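Side-chain contacts in UTP--glucose-1-phosphate uridylyltransferase (PDB 6IKX), which catalyses the formation of UDP-glucose and diphosphate from UTP and alpha-D-glucose 1-phosphate: residues Ile36-Val39 with Val40-Ala43; Asp67-Phe70 with Glu71-Thr74; Ser138-Asp142 with Leu143-Ile147. The protein carries 1 engineered substitution. All blocks are in the same frame, centred on the assembly; numbering follows the deposited sequence.

Contact 1 of 3, residues Ile36-Val39 with Val40-Ala43; sequences IEYV and VREA
Glu37 OE2 is gripped by two guanidinium groups, pairing in salt bridges with Arg41 NH2, one helical turn further on, and with Arg33 NH1. The separation of Glu37 OE2 from Arg41 NH2 in the model, 2.4 Å, is shorter than such pairs normally are, so its exact value is doubtful. Carboxylate and guanidinium planes stand nearly perpendicular, 84° apart, and the Arg41 chain reaches the acid by bending at chi3 (-55°). Glu37 OE1 is satisfied separately, by the hydroxyl of Tyr65.

The Arg41 and Tyr38 side chains lie side by side, pointing the same way, with Arg41 NH1 3.8 Å from Tyr38 CD2. Arg41 CZ lies 5.3 Å from the ring centroid, at most a weak cation-pi attraction. Tyr38 OH is hydrogen-bonded to Val30 O. On another side of the helix Ile36 CG1 meets Val40 CG2 at 4.3 Å.

Under these side chains run four successive i to i+4 backbone bonds, from Val40 N to Ile36 O (3.0 Å) through Ala43 N to Val39 O (3.1 Å). Buried Glu42 forms a salt bridge with Arg209. The resulting alpha-helix packs Ile36, Val39 and Val40 on Leu7 of strand 4-8 in the GT-A nucleotidyltransferase sheet.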
ATOM      1  N   ILE A  36       3.611  10.027 -16.011  1.00 45.90           N
ATOM      2  CA  ILE A  36       2.523  10.923 -15.522  1.00 44.62           C
ATOM      3  C   ILE A  36       3.106  12.317 -15.319  1.00 44.54           C
ATOM      4  O   ILE A  36       2.343  13.277 -15.457  1.00 47.63           O
ATOM      5  CB  ILE A  36       1.854  10.381 -14.232  1.00 41.12           C
ATOM      6  CG1 ILE A  36       0.546  11.098 -13.906  1.00 42.71           C
ATOM      7  CG2 ILE A  36       2.787  10.457 -13.023  1.00 43.85           C
ATOM      8  CD1 ILE A  36      -0.550  10.946 -14.907  1.00 42.10           C
ATOM      9  N   GLU A  37       4.376  12.429 -14.926  1.00 43.00           N
ATOM     10  CA  GLU A  37       4.957  13.751 -14.611  1.00 41.67           C
ATOM     11  C   GLU A  37       4.845  14.648 -15.838  1.00 37.39           C
ATOM     12  O   GLU A  37       4.666  15.875 -15.689  1.00 43.10           O
ATOM     13  CB  GLU A  37       6.429  13.741 -14.224  1.00 40.43           C
ATOM     14  CG  GLU A  37       6.747  14.961 -13.377  1.00 44.33           C
ATOM     15  CD  GLU A  37       8.208  15.286 -13.166  1.00 47.45           C
ATOM     16  OE1 GLU A  37       8.723  14.845 -12.158  1.00 44.54           O
ATOM     17  OE2 GLU A  37       8.808  16.018 -14.003  1.00 50.06           O
ATOM     18  N   TYR A  38       4.972  14.052 -17.007  1.00 39.72           N
ATOM     19  CA  TYR A  38       5.077  14.784 -18.292  1.00 39.58           C
ATOM     20  C   TYR A  38       3.704  15.355 -18.659  1.00 41.82           C
ATOM     21  O   TYR A  38       3.655  16.410 -19.310  1.00 36.85           O
ATOM     22  CB  TYR A  38       5.562  13.848 -19.387  1.00 37.10           C
ATOM     23  CG  TYR A  38       7.014  13.459 -19.323  1.00 41.97           C
ATOM     24  CD1 TYR A  38       7.407  12.323 -18.634  1.00 38.85           C
ATOM     25  CD2 TYR A  38       7.969  14.158 -20.046  1.00 38.10           C
ATOM     26  CE1 TYR A  38       8.732  11.940 -18.586  1.00 39.69           C
ATOM     27  CE2 TYR A  38       9.299  13.770 -20.028  1.00 42.69           C
ATOM     28  CZ  TYR A  38       9.677  12.659 -19.294  1.00 42.57           C
ATOM     29  OH  TYR A  38      10.974  12.248 -19.285  1.00 40.69           O
ATOM     30  N   VAL A  39       2.646  14.639 -18.258  1.00 42.14           N
ATOM     31  CA  VAL A  39       1.218  14.923 -18.567  1.00 41.39           C
ATOM     32  C   VAL A  39       0.755  16.001 -17.589  1.00 40.08           C
ATOM     33  O   VAL A  39      -0.021  16.916 -17.993  1.00 38.90           O
ATOM     34  CB  VAL A  39       0.364  13.648 -18.461  1.00 39.04           C
ATOM     35  CG1 VAL A  39      -1.080  13.904 -18.807  1.00 37.87           C
ATOM     36  CG2 VAL A  39       0.898  12.549 -19.352  1.00 45.84           C
ATOM     37  N   VAL A  40       1.230  15.917 -16.345  1.00 39.69           N
ATOM     38  CA  VAL A  40       0.872  16.924 -15.319  1.00 42.71           C
ATOM     39  C   VAL A  40       1.636  18.203 -15.670  1.00 45.55           C
ATOM     40  O   VAL A  40       0.964  19.253 -15.694  1.00 34.44           O
ATOM     41  CB  VAL A  40       1.092  16.445 -13.881  1.00 46.02           C
ATOM     42  CG1 VAL A  40       1.017  17.624 -12.918  1.00 43.00           C
ATOM     43  CG2 VAL A  40       0.077  15.360 -13.485  1.00 41.66           C
ATOM     44  N   ARG A  41       2.916  18.101 -16.087  1.00 47.94           N
ATOM     45  CA  ARG A  41       3.709  19.300 -16.492  1.00 47.30           C
ATOM     46  C   ARG A  41       2.961  19.993 -17.655  1.00 47.73           C
ATOM     47  O   ARG A  41       2.741  21.208 -17.573  1.00 49.67           O
ATOM     48  CB  ARG A  41       5.184  18.943 -16.743  1.00 52.61           C
ATOM     49  CG  ARG A  41       6.123  20.138 -16.901  1.00 63.69           C
ATOM     50  CD  ARG A  41       7.561  19.855 -17.339  1.00 72.54           C
ATOM     51  NE  ARG A  41       8.318  18.901 -16.507  1.00 84.18           N
ATOM     52  CZ  ARG A  41       8.926  17.769 -16.937  1.00 80.69           C
ATOM     53  NH1 ARG A  41       8.889  17.395 -18.203  1.00 77.38           N
ATOM     54  NH2 ARG A  41       9.594  17.002 -16.095  1.00 75.38           N
ATOM     55  N   GLU A  42       2.525  19.248 -18.674  1.00 50.93           N
ATOM     56  CA  GLU A  42       1.792  19.778 -19.863  1.00 54.02           C
ATOM     57  C   GLU A  42       0.538  20.556 -19.407  1.00 47.19           C
ATOM     58  O   GLU A  42       0.309  21.661 -19.914  1.00 52.08           O
ATOM     59  CB  GLU A  42       1.504  18.605 -20.817  1.00 51.61           C
ATOM     60  CG  GLU A  42       0.588  18.901 -22.016  1.00 45.84           C
ATOM     61  CD  GLU A  42       0.092  17.650 -22.758  1.00 51.82           C
ATOM     62  OE1 GLU A  42      -0.731  17.780 -23.718  1.00 52.52           O
ATOM     63  OE2 GLU A  42       0.539  16.522 -22.402  1.00 57.24           O
ATOM     64  N   ALA A  43      -0.254  19.996 -18.494  1.00 45.01           N
ATOM     65  CA  ALA A  43      -1.505  20.594 -17.971  1.00 47.97           C
ATOM     66  C   ALA A  43      -1.223  21.947 -17.301  1.00 49.80           C
ATOM     67  O   ALA A  43      -1.911  22.976 -17.597  1.00 47.01           O
ATOM     68  CB  ALA A  43      -2.128  19.653 -16.976  1.00 50.27           C
TER

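Contact 2 of 3, residues Asp67-Phe70 with Glu71-Thr74; sequences DRNF and ELET
Arg68 and Glu73 meet as charges rather than through a directed bond. Glu73 OE1 sits over one face of the Arg68 guanidinium, 3.0 Å from NH2 but well out of its plane, so no N-H points at it. The two planes are tilted by 29°, although the side chains as wholes cross at about a right angle. A bend at chi3 (79°) folds the Arg68 chain over the acid, and its NH1 is hydrogen-bonded to Thr89 OG1.

Hydrogen bonds occupy the other carboxylate oxygen. Glu73 OE2 receives a weak bond from Asn69 N (3.4 Å), and a water donates to Glu73 OE2 (2.5 Å) while accepting from Asn69 N (3.2 Å). The single N-H of Asn69 is thus shared between Glu73 OE2, weakly, and the water. In return Glu73 N donates to Asn69 O (3.2 Å), and Leu72 N adds a weak bond to that carbonyl. Asn69 is the N-cap of helix 70-78, and Glu73 folds back to it from the first turn, where the helix end would probably steady its negative charge.

Apolar contact comes from Phe70 and Thr74. Thr74 CG2 lies over one ring face of Phe70, 4.0 Å from the ring centroid and displaced toward the rim, as a CH-pi contact; the methyl is too close to Phe70 O in the model, so its exact placement is doubtful. This pair also packs against Phe70 and Thr74 of the fourth subunit.

The lead-in to the helix also meets other subunits, Asp67 O accepting from Lys21 NZ of the second subunit and Asp67 OD2 forming a salt bridge with Arg102 of the third subunit.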
ATOM      1  N   ASP A  67       2.758  14.223  -3.571  1.00 37.07           N
ATOM      2  CA  ASP A  67       2.740  14.466  -2.109  1.00 33.83           C
ATOM      3  C   ASP A  67       4.188  14.521  -1.573  1.00 39.39           C
ATOM      4  O   ASP A  67       5.136  14.189  -2.299  1.00 35.95           O
ATOM      5  CB  ASP A  67       1.970  13.386  -1.347  1.00 36.37           C
ATOM      6  CG  ASP A  67       1.426  13.876  -0.007  1.00 38.12           C
ATOM      7  OD1 ASP A  67       1.779  15.005   0.370  1.00 44.84           O
ATOM      8  OD2 ASP A  67       0.709  13.117   0.695  1.00 37.88           O
ATOM      9  N   ARG A  68       4.363  14.952  -0.334  1.00 42.09           N
ATOM     10  CA  ARG A  68       5.678  14.929   0.345  1.00 48.55           C
ATOM     11  C   ARG A  68       5.885  13.560   0.997  1.00 49.54           C
ATOM     12  O   ARG A  68       4.920  12.866   1.338  1.00 50.56           O
ATOM     13  CB  ARG A  68       5.780  16.131   1.286  1.00 52.82           C
ATOM     14  CG  ARG A  68       6.154  17.371   0.490  1.00 56.97           C
ATOM     15  CD  ARG A  68       5.871  18.690   1.162  1.00 70.14           C
ATOM     16  NE  ARG A  68       6.877  19.018   2.153  1.00 77.85           N
ATOM     17  CZ  ARG A  68       8.169  19.106   1.908  1.00 61.33           C
ATOM     18  NH1 ARG A  68       8.652  18.848   0.706  1.00 71.83           N
ATOM     19  NH2 ARG A  68       8.988  19.392   2.889  1.00 54.65           N
ATOM     20  N   ASN A  69       7.140  13.187   1.118  1.00 47.48           N
ATOM     21  CA  ASN A  69       7.573  11.900   1.693  1.00 46.80           C
ATOM     22  C   ASN A  69       8.558  12.199   2.845  1.00 40.27           C
ATOM     23  O   ASN A  69       9.691  12.621   2.589  1.00 35.81           O
ATOM     24  CB  ASN A  69       8.109  11.037   0.551  1.00 46.49           C
ATOM     25  CG  ASN A  69       8.711   9.744   1.041  1.00 46.20           C
ATOM     26  OD1 ASN A  69       9.049   8.891   0.230  1.00 51.21           O
ATOM     27  ND2 ASN A  69       8.842   9.594   2.354  1.00 44.22           N
ATOM     28  N   PHE A  70       8.145  11.972   4.081  1.00 41.17           N
ATOM     29  CA  PHE A  70       8.946  12.329   5.279  1.00 45.05           C
ATOM     30  C   PHE A  70      10.303  11.618   5.248  1.00 44.96           C
ATOM     31  O   PHE A  70      11.305  12.307   5.136  1.00 51.43           O
ATOM     32  CB  PHE A  70       8.173  12.035   6.554  1.00 40.99           C
ATOM     33  CG  PHE A  70       8.842  12.610   7.770  1.00 54.76           C
ATOM     34  CD1 PHE A  70       8.793  13.976   8.018  1.00 51.95           C
ATOM     35  CD2 PHE A  70       9.596  11.801   8.612  1.00 54.47           C
ATOM     36  CE1 PHE A  70       9.431  14.511   9.125  1.00 50.31           C
ATOM     37  CE2 PHE A  70      10.211  12.339   9.725  1.00 48.56           C
ATOM     38  CZ  PHE A  70      10.130  13.693   9.974  1.00 51.95           C
ATOM     39  N   GLU A  71      10.309  10.288   5.222  1.00 47.41           N
ATOM     40  CA  GLU A  71      11.537   9.453   5.256  1.00 44.79           C
ATOM     41  C   GLU A  71      12.427   9.791   4.066  1.00 42.37           C
ATOM     42  O   GLU A  71      13.640   9.682   4.196  1.00 40.27           O
ATOM     43  CB  GLU A  71      11.208   7.960   5.260  1.00 43.72           C
ATOM     44  CG  GLU A  71      12.394   7.070   5.569  1.00 46.25           C
ATOM     45  CD  GLU A  71      12.057   5.618   5.907  1.00 55.54           C
ATOM     46  OE1 GLU A  71      10.843   5.279   5.977  1.00 53.39           O
ATOM     47  OE2 GLU A  71      13.009   4.826   6.135  1.00 56.30           O
ATOM     48  N   LEU A  72      11.878  10.116   2.906  1.00 45.65           N
ATOM     49  CA  LEU A  72      12.764  10.277   1.728  1.00 43.26           C
ATOM     50  C   LEU A  72      13.581  11.562   1.905  1.00 46.15           C
ATOM     51  O   LEU A  72      14.785  11.566   1.624  1.00 50.63           O
ATOM     52  CB  LEU A  72      11.940  10.333   0.450  1.00 41.97           C
ATOM     53  CG  LEU A  72      12.788  10.567  -0.796  1.00 38.84           C
ATOM     54  CD1 LEU A  72      13.868   9.480  -0.896  1.00 36.74           C
ATOM     55  CD2 LEU A  72      11.929  10.631  -2.050  1.00 39.34           C
ATOM     56  N   GLU A  73      12.900  12.612   2.340  1.00 48.28           N
ATOM     57  CA  GLU A  73      13.431  13.982   2.510  1.00 49.43           C
ATOM     58  C   GLU A  73      14.515  13.956   3.595  1.00 45.01           C
ATOM     59  O   GLU A  73      15.623  14.423   3.305  1.00 48.25           O
ATOM     60  CB  GLU A  73      12.263  14.931   2.794  1.00 44.55           C
ATOM     61  CG  GLU A  73      11.487  15.239   1.529  1.00 46.03           C
ATOM     62  CD  GLU A  73      10.132  15.883   1.723  1.00 52.54           C
ATOM     63  OE1 GLU A  73       9.912  16.527   2.771  1.00 58.96           O
ATOM     64  OE2 GLU A  73       9.303  15.743   0.821  1.00 59.73           O
ATOM     65  N   THR A  74      14.253  13.335   4.742  1.00 39.88           N
ATOM     66  CA  THR A  74      15.237  13.327   5.834  1.00 47.21           C
ATOM     67  C   THR A  74      16.440  12.487   5.400  1.00 49.11           C
ATOM     68  O   THR A  74      17.547  12.927   5.675  1.00 52.02           O
ATOM     69  CB  THR A  74      14.650  13.041   7.219  1.00 52.74           C
ATOM     70  OG1 THR A  74      15.472  11.990   7.707  1.00 59.80           O
ATOM     71  CG2 THR A  74      13.174  12.723   7.276  1.00 43.05           C
TER
HETATM   72  O   HOH W   1       8.778  14.442  -1.285  1.00 56.94           O

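Contact 3 of 3, residues Ser138-Asp142 with Leu143-Ile147; sequences SGQND and LSRMI. With SO4 (sulfate ion), chain I.
Asn141 caps the start of helix 142-153: its OD1 accepts from Ser144 N at 2.9 Å, the donor lying almost in line with the side-chain carbonyl (175°). This is the classic N-cap bond, and it occupies an amide N-H of the first turn. The torsion chi1 of 75°, which sets CG between the backbone N and the carbonyl carbon, turns the amide back over that turn. Its ND2 has a separate acceptor, Glu42 O. The backbone carbonyl, Asn141 O, takes a straight bond from Arg145 N (3.2 Å, 173°) and a weak second one from Ser144 N. One step on, Met146 N donates to Asp142 O at 2.9 Å, and the i to i+4 bonding of the helix is under way.

The carbonyl of Gln140 is satisfied by a side chain instead. Arg145 turns back along the chain, its CG beside the backbone N and its chain bent at chi3, and grips Gln140 O side-on with NE (2.9 Å) and NH2 (2.8 Å). The oxygen lies close to the guanidinium plane; NH2 meets it on a lone pair, whereas NE comes from above the carbonyl plane. The third nitrogen, NH1, holds a sulfate oxygen weakly. That ion probably comes from the crystallisation liquor.

Ser138 OG, hydrogen-bonded to Asp136 OD1, also accepts weakly from Gln140 N. Both carboxylate oxygens of buried Asp142 have partners beyond the turn, OD1 with Gln252 N and Tyr249 OH, OD2 with Gly253 N. Asp142 OD1 lies 4.5 Å from Arg145 NE, well out of the guanidinium plane, so any attraction is probably one of charge alone. The extended Gln140 chain crosses the arginine obliquely, and its amide NE2 rests 4.1 Å above the centre of the Arg145 guanidinium.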
ATOM      1  N   SER A 138       7.503  24.197 -29.905  1.00 66.15           N
ATOM      2  CA  SER A 138       7.255  25.584 -30.371  1.00 70.36           C
ATOM      3  C   SER A 138       7.385  26.625 -29.250  1.00 69.86           C
ATOM      4  O   SER A 138       7.520  27.798 -29.618  1.00 86.33           O
ATOM      5  CB  SER A 138       5.911  25.688 -31.058  1.00 75.58           C
ATOM      6  OG  SER A 138       4.857  25.752 -30.107  1.00 73.77           O
ATOM      7  N   GLY A 139       7.302  26.253 -27.965  1.00 70.08           N
ATOM      8  CA  GLY A 139       7.229  27.203 -26.827  1.00 66.13           C
ATOM      9  C   GLY A 139       5.814  27.428 -26.269  1.00 64.74           C
ATOM     10  O   GLY A 139       5.697  27.912 -25.139  1.00 59.90           O
ATOM     11  N   GLN A 140       4.751  27.127 -27.016  1.00 63.71           N
ATOM     12  CA  GLN A 140       3.357  27.109 -26.480  1.00 65.62           C
ATOM     13  C   GLN A 140       2.744  25.735 -26.780  1.00 57.59           C
ATOM     14  O   GLN A 140       2.557  25.405 -27.977  1.00 48.97           O
ATOM     15  CB  GLN A 140       2.474  28.234 -27.043  1.00 61.11           C
ATOM     16  CG  GLN A 140       1.099  28.283 -26.367  1.00 59.36           C
ATOM     17  CD  GLN A 140       0.070  29.217 -26.966  1.00 57.91           C
ATOM     18  OE1 GLN A 140      -1.058  29.320 -26.467  1.00 51.06           O
ATOM     19  NE2 GLN A 140       0.431  29.895 -28.050  1.00 56.38           N
ATOM     20  N   ASN A 141       2.441  24.949 -25.742  1.00 59.19           N
ATOM     21  CA  ASN A 141       2.001  23.537 -25.935  1.00 51.57           C
ATOM     22  C   ASN A 141       0.616  23.556 -26.595  1.00 48.25           C
ATOM     23  O   ASN A 141      -0.087  24.586 -26.488  1.00 48.78           O
ATOM     24  CB  ASN A 141       2.185  22.694 -24.664  1.00 41.48           C
ATOM     25  CG  ASN A 141       1.197  22.934 -23.556  1.00 42.77           C
ATOM     26  OD1 ASN A 141       0.083  23.408 -23.782  1.00 42.63           O
ATOM     27  ND2 ASN A 141       1.590  22.548 -22.347  1.00 44.35           N
ATOM     28  N   ASP A 142       0.309  22.504 -27.357  1.00 49.11           N
ATOM     29  CA  ASP A 142      -1.012  22.268 -27.997  1.00 48.98           C
ATOM     30  C   ASP A 142      -2.160  22.381 -26.979  1.00 44.44           C
ATOM     31  O   ASP A 142      -3.227  22.844 -27.365  1.00 43.61           O
ATOM     32  CB  ASP A 142      -1.067  20.902 -28.676  1.00 51.10           C
ATOM     33  CG  ASP A 142      -0.186  20.776 -29.906  1.00 56.42           C
ATOM     34  OD1 ASP A 142      -0.320  21.622 -30.805  1.00 57.03           O
ATOM     35  OD2 ASP A 142       0.609  19.800 -29.967  1.00 59.73           O
ATOM     36  N   LEU A 143      -2.017  21.937 -25.735  1.00 49.24           N
ATOM     37  CA  LEU A 143      -3.184  21.975 -24.812  1.00 49.77           C
ATOM     38  C   LEU A 143      -3.584  23.434 -24.565  1.00 54.19           C
ATOM     39  O   LEU A 143      -4.791  23.714 -24.428  1.00 57.57           O
ATOM     40  CB  LEU A 143      -2.891  21.291 -23.483  1.00 42.00           C
ATOM     41  CG  LEU A 143      -4.079  21.361 -22.520  1.00 44.62           C
ATOM     42  CD1 LEU A 143      -5.269  20.594 -23.060  1.00 40.14           C
ATOM     43  CD2 LEU A 143      -3.704  20.843 -21.148  1.00 46.65           C
ATOM     44  N   SER A 144      -2.599  24.320 -24.459  1.00 51.99           N
ATOM     45  CA  SER A 144      -2.815  25.763 -24.207  1.00 51.96           C
ATOM     46  C   SER A 144      -3.434  26.396 -25.457  1.00 51.80           C
ATOM     47  O   SER A 144      -4.446  27.112 -25.329  1.00 51.02           O
ATOM     48  CB  SER A 144      -1.532  26.399 -23.783  1.00 52.96           C
ATOM     49  OG  SER A 144      -1.367  27.655 -24.394  1.00 61.63           O
ATOM     50  N   ARG A 145      -2.869  26.132 -26.636  1.00 53.16           N
ATOM     51  CA  ARG A 145      -3.468  26.601 -27.908  1.00 56.52           C
ATOM     52  C   ARG A 145      -4.936  26.199 -27.934  1.00 55.46           C
ATOM     53  O   ARG A 145      -5.785  27.050 -28.212  1.00 53.55           O
ATOM     54  CB  ARG A 145      -2.809  25.950 -29.116  1.00 60.98           C
ATOM     55  CG  ARG A 145      -1.579  26.690 -29.598  1.00 62.90           C
ATOM     56  CD  ARG A 145      -0.749  25.713 -30.379  1.00 66.98           C
ATOM     57  NE  ARG A 145       0.623  25.965 -30.043  1.00 71.85           N
ATOM     58  CZ  ARG A 145       1.376  26.860 -30.639  1.00 71.45           C
ATOM     59  NH1 ARG A 145       0.883  27.579 -31.629  1.00 73.74           N
ATOM     60  NH2 ARG A 145       2.624  27.030 -30.245  1.00 83.30           N
ATOM     61  N   MET A 146      -5.190  24.914 -27.690  1.00 55.34           N
ATOM     62  CA  MET A 146      -6.532  24.294 -27.794  1.00 52.33           C
ATOM     63  C   MET A 146      -7.493  24.876 -26.740  1.00 45.35           C
ATOM     64  O   MET A 146      -8.647  25.062 -27.089  1.00 48.98           O
ATOM     65  CB  MET A 146      -6.422  22.773 -27.667  1.00 51.13           C
ATOM     66  CG  MET A 146      -7.762  22.092 -27.702  1.00 51.99           C
ATOM     67  SD  MET A 146      -7.634  20.336 -28.041  1.00 51.00           S
ATOM     68  CE  MET A 146      -7.881  19.656 -26.400  1.00 49.46           C
ATOM     69  N   ILE A 147      -7.059  25.141 -25.504  1.00 48.07           N
ATOM     70  CA  ILE A 147      -7.911  25.764 -24.431  1.00 50.98           C
ATOM     71  C   ILE A 147      -8.320  27.176 -24.899  1.00 50.57           C
ATOM     72  O   ILE A 147      -9.526  27.543 -24.792  1.00 49.87           O
ATOM     73  CB  ILE A 147      -7.200  25.747 -23.047  1.00 50.73           C
ATOM     74  CG1 ILE A 147      -7.123  24.320 -22.487  1.00 53.09           C
ATOM     75  CG2 ILE A 147      -7.864  26.684 -22.037  1.00 42.29           C
ATOM     76  CD1 ILE A 147      -6.197  24.124 -21.311  1.00 46.53           C
TER
HETATM   77  S   SO4 I 307       3.852  29.654 -33.762  1.00144.20           S
HETATM   78  O1  SO4 I 307       3.328  29.804 -32.430  1.00132.10           O
HETATM   79  O2  SO4 I 307       4.706  30.772 -34.056  1.00166.82           O
HETATM   80  O3  SO4 I 307       2.763  29.630 -34.702  1.00137.59           O
HETATM   81  O4  SO4 I 307       4.611  28.428 -33.867  1.00140.13           O

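In the fold
Contacts 1 and 3 are neighbours, their centres 13 Å apart, and they meet directly: the cap of helix 142-153 is tied to the last turn of helix 35-44 where Asn141 ND2 meets Glu42 O at 2.9 Å. Ala43 CA packs at 3.9 Å on Leu143 CD2. Contact 2 stands apart on an arm, its centre 21 Å from contact 1 and 33 Å from contact 3, and is the one that touches other subunits. The side chain of Val39 is about 8 Å from those of Pro8 and Asp131. Contact 2 reaches a site differently, through Glu71 packing on Leu12 of the second subunit. Pro8, Asp131 and Leu12 bind UTP in other structures of this protein; none is bound to this chain here.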